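Long-range contacts in tube-forming protein in Mycobacterial Envelpe, TiME (Mycolicibacterium smegmatis, PDB 7CU9), which probably forms part of a tube across the mycobacterial outer envelope that is thought to serve protein secretion: residues S3-M13 with L180-Q190; F58-A69 with K83-A94. All blocks are in the same frame, centred on the assembly; numbering follows the deposited sequence.

Overall arrangement
From the N terminus the chain first lays down residues 3-13, a short helical segment and its flanks. After strands 28-32 and 39-41 comes the hairpin of strands 63-72 and 77-89, and contact 2 (58-69 with 83-94) closes the small loop between these neighbouring strands. Strands 113-118 to 161-169 follow, and only with the end of helix 174-185 and the residues after it does contact 1 (3-13 with 180-190) bring the two ends of the domain together, so the loop of contact 2 lies wholly within that of contact 1. The two contacts also touch: Ser65 and Gln84 of the hairpin meet the backbone of Pro5 and Met13, tying the N-terminal segment to the sheet.

Contact 1: residues S3-M13 with L180-Q190; sequences SDPGVVSYAVM and LAGAMQNTLGQ
Ser3, Val7, Ala11 and Met13 meet Leu180, Met184, Thr187 and Leu188 where the short N-terminal helical segment packs beside the C-terminal end of helix 174-185, on one face of the antiparallel sheet of this PknH-like domain. Direct hydrogen bonds gather at Ser3. With OG anti to the carbonyl carbon (chi1 -65°), the hydroxyl comes between Leu188 O and the Gln190 amide: it donates to Leu188 O at 2.7 Å and accepts from Gln190 NE2 at 3.0 Å, in the plane of that amide. Gln190 NE2 also bonds Arg158 O, so the tail after the helix is held to the sheet as well. In one of two modelled conformers of Tyr10, a water bridges Tyr10 OH and Thr187 O, meeting the ring at its edge and in its plane. Apolar contacts fill the rest. Val7 CG2 meets Leu188 CD2, the two side chains crossing at about a right angle, and Ala11 CB touches the same CD2. The Met13 chain, bent at chi2 and chi3, runs past Leu180 with CG 3.7 Å from CD1, then brings SD against Ala183 CB and CE tip to tip with Thr187 CG2 at 3.8 Å. Ala11 O is buried without a polar partner, against Met184 CG. Thr187 OG1 turns back along its own chain and donates to Met184 O at 2.7 Å, in the carbonyl plane, while lying 3.2 Å from Ala11 CB.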
loop_
_atom_site.group_PDB
_atom_site.type_symbol
_atom_site.label_atom_id
_atom_site.label_comp_id
_atom_site.label_asym_id
_atom_site.label_seq_id
_atom_site.Cartn_x
_atom_site.Cartn_y
_atom_site.Cartn_z
ATOM N N SER B 3 -30.803 1.236 -7.310
ATOM C CA SER B 3 -30.327 2.592 -6.948
ATOM C C SER B 3 -31.055 3.640 -7.783
ATOM O O SER B 3 -31.204 3.446 -8.996
ATOM C CB SER B 3 -28.849 2.726 -7.174
ATOM O OG SER B 3 -28.133 1.870 -6.304
ATOM N N ASP B 4 -31.398 4.762 -7.160
ATOM C CA ASP B 4 -31.813 5.979 -7.896
ATOM C C ASP B 4 -30.584 6.535 -8.610
ATOM O O ASP B 4 -29.456 6.347 -8.164
ATOM C CB ASP B 4 -32.424 7.020 -6.961
ATOM C CG ASP B 4 -33.755 6.620 -6.348
ATOM O OD1 ASP B 4 -34.442 5.750 -6.920
ATOM O OD2 ASP B 4 -34.096 7.203 -5.302
ATOM N N PRO B 5 -30.760 7.245 -9.743
ATOM C CA PRO B 5 -29.621 7.809 -10.470
ATOM C C PRO B 5 -28.749 8.747 -9.621
ATOM O O PRO B 5 -27.554 8.861 -9.870
ATOM C CB PRO B 5 -30.240 8.593 -11.639
ATOM C CG PRO B 5 -31.748 8.474 -11.493
ATOM C CD PRO B 5 -32.051 7.479 -10.400
ATOM N N GLY B 6 -29.348 9.385 -8.615
ATOM C CA GLY B 6 -28.665 10.367 -7.757
ATOM C C GLY B 6 -27.494 9.784 -6.982
ATOM O O GLY B 6 -26.668 10.572 -6.503
ATOM N N VAL B 7 -27.388 8.459 -6.839
ATOM C CA VAL B 7 -26.329 7.856 -5.973
ATOM C C VAL B 7 -24.941 8.167 -6.545
ATOM O O VAL B 7 -23.974 8.118 -5.771
ATOM C CB VAL B 7 -26.510 6.342 -5.749
ATOM C CG1 VAL B 7 -27.848 6.033 -5.098
ATOM C CG2 VAL B 7 -26.307 5.534 -7.020
ATOM N N VAL B 8 -24.813 8.447 -7.846
ATOM C CA VAL B 8 -23.468 8.685 -8.452
ATOM C C VAL B 8 -22.864 9.955 -7.835
ATOM O O VAL B 8 -21.629 10.061 -7.826
ATOM C CB VAL B 8 -23.498 8.762 -9.990
ATOM C CG1 VAL B 8 -23.917 7.448 -10.617
ATOM C CG2 VAL B 8 -24.357 9.890 -10.496
ATOM N N SER B 9 -23.697 10.864 -7.318
ATOM C CA SER B 9 -23.260 12.131 -6.668
ATOM C C SER B 9 -22.479 11.866 -5.371
ATOM O O SER B 9 -21.818 12.810 -4.893
ATOM C CB SER B 9 -24.426 13.054 -6.405
ATOM O OG SER B 9 -24.945 13.586 -7.619
ATOM N N TYR B 10 -22.562 10.666 -4.784
ATOM C CA TYR B 10 -21.826 10.345 -3.530
ATOM C C TYR B 10 -21.296 8.904 -3.503
ATOM O O TYR B 10 -20.826 8.497 -2.426
ATOM C CB TYR B 10 -22.690 10.672 -2.309
ATOM C CG TYR B 10 -24.069 10.062 -2.292
ATOM C CD1 TYR B 10 -25.151 10.712 -2.861
ATOM C CD2 TYR B 10 -24.301 8.844 -1.676
ATOM C CE1 TYR B 10 -26.421 10.162 -2.835
ATOM C CE2 TYR B 10 -25.565 8.279 -1.640
ATOM C CZ TYR B 10 -26.632 8.940 -2.221
ATOM O OH TYR B 10 -27.879 8.388 -2.190
ATOM N N ALA B 11 -21.297 8.178 -4.629
ATOM C CA ALA B 11 -20.727 6.811 -4.714
ATOM C C ALA B 11 -19.226 6.861 -5.044
ATOM O O ALA B 11 -18.547 5.837 -4.865
ATOM C CB ALA B 11 -21.482 5.988 -5.729
ATOM N N VAL B 12 -18.722 7.998 -5.517
ATOM C CA VAL B 12 -17.286 8.162 -5.891
ATOM C C VAL B 12 -16.544 8.718 -4.676
ATOM O O VAL B 12 -16.862 9.846 -4.254
ATOM C CB VAL B 12 -17.122 9.062 -7.128
ATOM C CG1 VAL B 12 -15.657 9.258 -7.490
ATOM C CG2 VAL B 12 -17.903 8.532 -8.317
ATOM N N MET B 13 -15.609 7.944 -4.123
ATOM C CA MET B 13 -14.856 8.325 -2.903
ATOM C C MET B 13 -13.900 9.461 -3.250
ATOM O O MET B 13 -13.165 9.384 -4.234
ATOM C CB MET B 13 -14.071 7.137 -2.337
ATOM C CG MET B 13 -14.944 5.987 -1.867
ATOM S SD MET B 13 -16.115 6.464 -0.564
ATOM C CE MET B 13 -17.619 6.674 -1.514
ATOM N N LEU B 180 -12.138 -0.337 -1.376
ATOM C CA LEU B 180 -12.686 0.812 -2.142
ATOM C C LEU B 180 -14.018 0.412 -2.785
ATOM O O LEU B 180 -14.989 1.161 -2.629
ATOM C CB LEU B 180 -11.662 1.247 -3.191
ATOM C CG LEU B 180 -12.109 2.358 -4.141
ATOM C CD1 LEU B 180 -12.614 3.581 -3.379
ATOM C CD2 LEU B 180 -10.980 2.733 -5.084
ATOM N N ALA B 181 -14.065 -0.713 -3.499
ATOM C CA ALA B 181 -15.309 -1.196 -4.142
ATOM C C ALA B 181 -16.394 -1.391 -3.075
ATOM O O ALA B 181 -17.559 -1.062 -3.354
ATOM C CB ALA B 181 -15.060 -2.454 -4.931
ATOM N N GLY B 182 -16.030 -1.908 -1.900
ATOM C CA GLY B 182 -16.961 -2.046 -0.764
ATOM C C GLY B 182 -17.522 -0.697 -0.342
ATOM O O GLY B 182 -18.747 -0.578 -0.159
ATOM N N ALA B 183 -16.659 0.310 -0.200
ATOM C CA ALA B 183 -17.041 1.675 0.225
ATOM C C ALA B 183 -17.998 2.283 -0.805
ATOM O O ALA B 183 -18.984 2.927 -0.406
ATOM C CB ALA B 183 -15.810 2.528 0.410
ATOM N N MET B 184 -17.726 2.074 -2.092
ATOM C CA MET B 184 -18.585 2.586 -3.192
ATOM C C MET B 184 -19.958 1.913 -3.094
ATOM O O MET B 184 -20.982 2.627 -3.134
ATOM C CB MET B 184 -17.946 2.300 -4.553
ATOM C CG MET B 184 -16.624 3.023 -4.748
ATOM S SD MET B 184 -15.643 2.332 -6.091
ATOM C CE MET B 184 -16.560 2.964 -7.492
ATOM N N GLN B 185 -19.985 0.594 -2.931
ATOM C CA GLN B 185 -21.260 -0.167 -2.880
ATOM C C GLN B 185 -22.076 0.283 -1.661
ATOM O O GLN B 185 -23.317 0.321 -1.759
ATOM C CB GLN B 185 -21.007 -1.671 -2.846
ATOM C CG GLN B 185 -22.303 -2.463 -2.762
ATOM C CD GLN B 185 -22.129 -3.945 -2.972
ATOM O OE1 GLN B 185 -21.130 -4.405 -3.515
ATOM N NE2 GLN B 185 -23.139 -4.705 -2.574
ATOM N N ASN B 186 -21.410 0.624 -0.554
ATOM C CA ASN B 186 -22.087 0.998 0.719
ATOM C C ASN B 186 -22.925 2.273 0.547
ATOM O O ASN B 186 -23.792 2.504 1.405
ATOM C CB ASN B 186 -21.089 1.139 1.873
ATOM C CG ASN B 186 -20.547 -0.190 2.355
ATOM O OD1 ASN B 186 -21.121 -1.242 2.083
ATOM N ND2 ASN B 186 -19.444 -0.152 3.086
ATOM N N THR B 187 -22.708 3.065 -0.510
ATOM C CA THR B 187 -23.438 4.340 -0.765
ATOM C C THR B 187 -24.665 4.139 -1.669
ATOM O O THR B 187 -25.384 5.127 -1.885
ATOM C CB THR B 187 -22.537 5.378 -1.443
ATOM O OG1 THR B 187 -22.342 4.973 -2.799
ATOM C CG2 THR B 187 -21.204 5.559 -0.748
ATOM N N LEU B 188 -24.886 2.944 -2.222
ATOM C CA LEU B 188 -25.818 2.769 -3.370
ATOM C C LEU B 188 -27.272 2.635 -2.900
ATOM O O LEU B 188 -28.161 2.649 -3.770
ATOM C CB LEU B 188 -25.399 1.543 -4.182
ATOM C CG LEU B 188 -24.033 1.635 -4.862
ATOM C CD1 LEU B 188 -23.768 0.369 -5.654
ATOM C CD2 LEU B 188 -23.925 2.860 -5.757
ATOM N N GLY B 189 -27.512 2.494 -1.595
ATOM C CA GLY B 189 -28.869 2.414 -1.023
ATOM C C GLY B 189 -29.625 1.181 -1.486
ATOM O O GLY B 189 -30.860 1.275 -1.624
ATOM N N GLN B 190 -28.944 0.046 -1.683
ATOM C CA GLN B 190 -29.567 -1.153 -2.307
ATOM C C GLN B 190 -30.089 -2.167 -1.282
ATOM O O GLN B 190 -30.783 -3.104 -1.706
ATOM C CB GLN B 190 -28.592 -1.826 -3.266
ATOM C CG GLN B 190 -28.245 -0.928 -4.439
ATOM C CD GLN B 190 -27.551 -1.675 -5.548
ATOM O OE1 GLN B 190 -27.246 -2.860 -5.430
ATOM N NE2 GLN B 190 -27.301 -0.977 -6.643
HETATM O O HOH W 1 -28.022 5.856 -1.321
#

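Contact 2: residues F58-A69 with K83-A94; sequences FNDPDLASFGGA and KQAVGVFATVDA
Leu63 and Phe89 face each other as a non-hydrogen-bonded pair of antiparallel strands. Leu63 CB lies 4.1 Å from Phe89 CE2; from there CG runs anti to the backbone N (chi1 -177°), and the turn at chi2 (66°) carries the tip CD1 onto one face of the Phe89 ring, 3.9 Å from the centroid, a CH-pi contact; CD1 also lies 3.7 Å from Val88 O. The opposite ring face carries Ala94 O, and Asp60 CB comes to the ring edge. The Phe58 side chain crosses that of Phe89 at about a right angle, and Phe58 CE1 lies 3.6 Å from Gly87 N. Phe66 CE1 stands over the centre of the Phe58 ring, while Phe66 CZ touches Ala85 CB. On the other sheet face Ser65 OG lies 3.3 Å from Val88 CB, but its hydrogen bond goes to Pro5 O. Asp62 O accepts from Ala90 N, and an Asx turn from Asp60 OD2 to Asp62 N shapes the strand's start. Paired bonds join Ser65 with Val88, Gly67 with Val86 and Ala69 with Gln84. Val88 O takes both Ala64 N (2.7 Å) and Ser65 N (3.1 Å), the mark of a classic beta bulge in this antiparallel hairpin.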
loop_
_atom_site.group_PDB
_atom_site.type_symbol
_atom_site.label_atom_id
_atom_site.label_comp_id
_atom_site.label_asym_id
_atom_site.label_seq_id
_atom_site.Cartn_x
_atom_site.Cartn_y
_atom_site.Cartn_z
ATOM N N PHE B 58 -20.127 1.640 -20.829
ATOM C CA PHE B 58 -21.172 2.381 -20.067
ATOM C C PHE B 58 -22.195 3.051 -20.983
ATOM O O PHE B 58 -23.380 3.030 -20.628
ATOM C CB PHE B 58 -20.543 3.417 -19.140
ATOM C CG PHE B 58 -19.986 2.810 -17.885
ATOM C CD1 PHE B 58 -20.805 2.565 -16.795
ATOM C CD2 PHE B 58 -18.651 2.445 -17.807
ATOM C CE1 PHE B 58 -20.293 2.002 -15.638
ATOM C CE2 PHE B 58 -18.145 1.873 -16.652
ATOM C CZ PHE B 58 -18.961 1.665 -15.566
ATOM N N ASN B 59 -21.773 3.652 -22.092
ATOM C CA ASN B 59 -22.719 4.410 -22.954
ATOM C C ASN B 59 -23.771 3.444 -23.490
ATOM O O ASN B 59 -23.422 2.362 -24.002
ATOM C CB ASN B 59 -22.007 5.201 -24.048
ATOM C CG ASN B 59 -21.376 6.468 -23.513
ATOM O OD1 ASN B 59 -21.901 7.090 -22.586
ATOM N ND2 ASN B 59 -20.274 6.885 -24.110
ATOM N N ASP B 60 -25.038 3.826 -23.362
ATOM C CA ASP B 60 -26.174 2.905 -23.573
ATOM C C ASP B 60 -27.457 3.715 -23.513
ATOM O O ASP B 60 -27.521 4.680 -22.761
ATOM C CB ASP B 60 -26.193 1.829 -22.488
ATOM C CG ASP B 60 -27.152 0.697 -22.787
ATOM O OD1 ASP B 60 -26.857 -0.083 -23.717
ATOM O OD2 ASP B 60 -28.188 0.611 -22.104
ATOM N N PRO B 61 -28.513 3.342 -24.263
ATOM C CA PRO B 61 -29.798 4.021 -24.133
ATOM C C PRO B 61 -30.306 4.049 -22.687
ATOM O O PRO B 61 -30.996 4.986 -22.353
ATOM C CB PRO B 61 -30.712 3.205 -25.053
ATOM C CG PRO B 61 -29.768 2.697 -26.112
ATOM C CD PRO B 61 -28.517 2.340 -25.343
ATOM N N ASP B 62 -29.944 3.057 -21.864
ATOM C CA ASP B 62 -30.486 2.910 -20.489
ATOM C C ASP B 62 -29.491 3.392 -19.430
ATOM O O ASP B 62 -29.775 3.185 -18.244
ATOM C CB ASP B 62 -30.956 1.476 -20.253
ATOM C CG ASP B 62 -32.250 1.198 -20.999
ATOM O OD1 ASP B 62 -33.160 2.058 -20.936
ATOM O OD2 ASP B 62 -32.337 0.141 -21.660
ATOM N N LEU B 63 -28.398 4.052 -19.812
ATOM C CA LEU B 63 -27.516 4.702 -18.808
ATOM C C LEU B 63 -28.231 5.945 -18.266
ATOM O O LEU B 63 -28.464 6.897 -19.040
ATOM C CB LEU B 63 -26.161 5.060 -19.418
ATOM C CG LEU B 63 -25.162 5.663 -18.429
ATOM C CD1 LEU B 63 -24.756 4.647 -17.369
ATOM C CD2 LEU B 63 -23.944 6.205 -19.160
ATOM N N ALA B 64 -28.591 5.928 -16.984
ATOM C CA ALA B 64 -29.326 7.033 -16.322
ATOM C C ALA B 64 -28.344 8.078 -15.793
ATOM O O ALA B 64 -28.589 9.278 -15.971
ATOM C CB ALA B 64 -30.204 6.486 -15.231
ATOM N N SER B 65 -27.254 7.646 -15.166
ATOM C CA SER B 65 -26.264 8.572 -14.573
ATOM C C SER B 65 -24.899 7.899 -14.525
ATOM O O SER B 65 -24.820 6.658 -14.586
ATOM C CB SER B 65 -26.693 9.041 -13.216
ATOM O OG SER B 65 -26.778 7.953 -12.316
ATOM N N PHE B 66 -23.869 8.724 -14.447
ATOM C CA PHE B 66 -22.469 8.255 -14.497
ATOM C C PHE B 66 -21.571 9.280 -13.826
ATOM O O PHE B 66 -21.740 10.482 -14.035
ATOM C CB PHE B 66 -22.037 8.009 -15.939
ATOM C CG PHE B 66 -20.631 7.485 -16.045
ATOM C CD1 PHE B 66 -20.375 6.125 -15.982
ATOM C CD2 PHE B 66 -19.564 8.361 -16.129
ATOM C CE1 PHE B 66 -19.073 5.655 -16.042
ATOM C CE2 PHE B 66 -18.263 7.888 -16.191
ATOM C CZ PHE B 66 -18.022 6.536 -16.152
ATOM N N GLY B 67 -20.634 8.786 -13.036
ATOM C CA GLY B 67 -19.598 9.618 -12.417
ATOM C C GLY B 67 -18.361 8.802 -12.140
ATOM O O GLY B 67 -18.469 7.576 -11.954
ATOM N N GLY B 68 -17.224 9.472 -12.074
ATOM C CA GLY B 68 -15.968 8.807 -11.717
ATOM C C GLY B 68 -14.952 9.803 -11.229
ATOM O O GLY B 68 -15.241 11.020 -11.206
ATOM N N ALA B 69 -13.790 9.307 -10.844
ATOM C CA ALA B 69 -12.643 10.163 -10.497
ATOM C C ALA B 69 -11.360 9.377 -10.715
ATOM O O ALA B 69 -11.374 8.134 -10.632
ATOM C CB ALA B 69 -12.763 10.652 -9.080
ATOM N N LYS B 83 -8.584 4.870 -9.580
ATOM C CA LYS B 83 -9.667 5.317 -10.478
ATOM C C LYS B 83 -10.961 4.619 -10.060
ATOM O O LYS B 83 -10.923 3.464 -9.606
ATOM C CB LYS B 83 -9.287 5.061 -11.937
ATOM C CG LYS B 83 -10.169 5.749 -12.967
ATOM C CD LYS B 83 -9.584 5.640 -14.342
ATOM C CE LYS B 83 -10.422 6.289 -15.415
ATOM N NZ LYS B 83 -9.694 6.332 -16.704
ATOM N N GLN B 84 -12.065 5.337 -10.207
ATOM C CA GLN B 84 -13.426 4.847 -9.898
ATOM C C GLN B 84 -14.362 5.235 -11.038
ATOM O O GLN B 84 -14.200 6.336 -11.595
ATOM C CB GLN B 84 -13.935 5.496 -8.619
ATOM C CG GLN B 84 -13.127 5.146 -7.388
ATOM C CD GLN B 84 -13.560 6.030 -6.250
ATOM O OE1 GLN B 84 -14.632 5.855 -5.674
ATOM N NE2 GLN B 84 -12.745 7.029 -5.953
ATOM N N ALA B 85 -15.321 4.371 -11.355
ATOM C CA ALA B 85 -16.400 4.671 -12.317
ATOM C C ALA B 85 -17.679 4.024 -11.804
ATOM O O ALA B 85 -17.631 2.853 -11.405
ATOM C CB ALA B 85 -16.044 4.183 -13.698
ATOM N N VAL B 86 -18.771 4.776 -11.789
ATOM C CA VAL B 86 -20.090 4.273 -11.324
ATOM C C VAL B 86 -21.123 4.658 -12.373
ATOM O O VAL B 86 -21.253 5.855 -12.675
ATOM C CB VAL B 86 -20.471 4.821 -9.938
ATOM C CG1 VAL B 86 -21.812 4.275 -9.482
ATOM C CG2 VAL B 86 -19.393 4.528 -8.906
ATOM N N GLY B 87 -21.834 3.663 -12.889
ATOM C CA GLY B 87 -22.951 3.856 -13.825
ATOM C C GLY B 87 -24.236 3.328 -13.234
ATOM O O GLY B 87 -24.262 2.162 -12.799
ATOM N N VAL B 88 -25.283 4.148 -13.220
ATOM C CA VAL B 88 -26.645 3.710 -12.815
ATOM C C VAL B 88 -27.468 3.562 -14.088
ATOM O O VAL B 88 -27.535 4.532 -14.869
ATOM C CB VAL B 88 -27.308 4.684 -11.831
ATOM C CG1 VAL B 88 -28.712 4.225 -11.462
ATOM C CG2 VAL B 88 -26.456 4.892 -10.592
ATOM N N PHE B 89 -28.055 2.391 -14.284
ATOM C CA PHE B 89 -28.886 2.074 -15.465
ATOM C C PHE B 89 -30.362 2.078 -15.071
ATOM O O PHE B 89 -30.689 1.882 -13.901
ATOM C CB PHE B 89 -28.446 0.740 -16.058
ATOM C CG PHE B 89 -27.043 0.787 -16.606
ATOM C CD1 PHE B 89 -25.953 0.627 -15.766
ATOM C CD2 PHE B 89 -26.814 1.036 -17.952
ATOM C CE1 PHE B 89 -24.663 0.685 -16.267
ATOM C CE2 PHE B 89 -25.522 1.097 -18.452
ATOM C CZ PHE B 89 -24.449 0.918 -17.609
ATOM N N ALA B 90 -31.239 2.289 -16.048
ATOM C CA ALA B 90 -32.701 2.332 -15.818
ATOM C C ALA B 90 -33.208 0.964 -15.348
ATOM O O ALA B 90 -34.236 0.914 -14.649
ATOM C CB ALA B 90 -33.403 2.776 -17.071
ATOM N N THR B 91 -32.531 -0.123 -15.725
ATOM C CA THR B 91 -32.976 -1.505 -15.417
ATOM C C THR B 91 -31.794 -2.355 -14.962
ATOM O O THR B 91 -30.652 -2.064 -15.346
ATOM C CB THR B 91 -33.640 -2.171 -16.627
ATOM O OG1 THR B 91 -32.654 -2.382 -17.636
ATOM C CG2 THR B 91 -34.768 -1.344 -17.198
ATOM N N VAL B 92 -32.088 -3.387 -14.182
ATOM C CA VAL B 92 -31.065 -4.380 -13.745
ATOM C C VAL B 92 -30.518 -5.104 -14.982
ATOM O O VAL B 92 -29.291 -5.332 -15.023
ATOM C CB VAL B 92 -31.612 -5.344 -12.676
ATOM C CG1 VAL B 92 -31.997 -4.598 -11.409
ATOM C CG2 VAL B 92 -32.779 -6.183 -13.178
ATOM N N ASP B 93 -31.360 -5.415 -15.971
ATOM C CA ASP B 93 -30.890 -6.099 -17.207
ATOM C C ASP B 93 -29.906 -5.209 -17.983
ATOM O O ASP B 93 -28.949 -5.752 -18.552
ATOM C CB ASP B 93 -32.058 -6.554 -18.083
ATOM C CG ASP B 93 -32.792 -7.767 -17.535
ATOM O OD1 ASP B 93 -32.308 -8.358 -16.546
ATOM O OD2 ASP B 93 -33.841 -8.110 -18.107
ATOM N N ALA B 94 -30.105 -3.887 -18.022
ATOM C CA ALA B 94 -29.184 -2.971 -18.734
ATOM C C ALA B 94 -27.821 -2.968 -18.024
ATOM O O ALA B 94 -26.792 -2.930 -18.709
ATOM C CB ALA B 94 -29.764 -1.584 -18.826
HETATM O O HOH W 2 -33.380 -2.675 -20.160
HETATM O O HOH W 3 -10.335 7.932 -7.412
#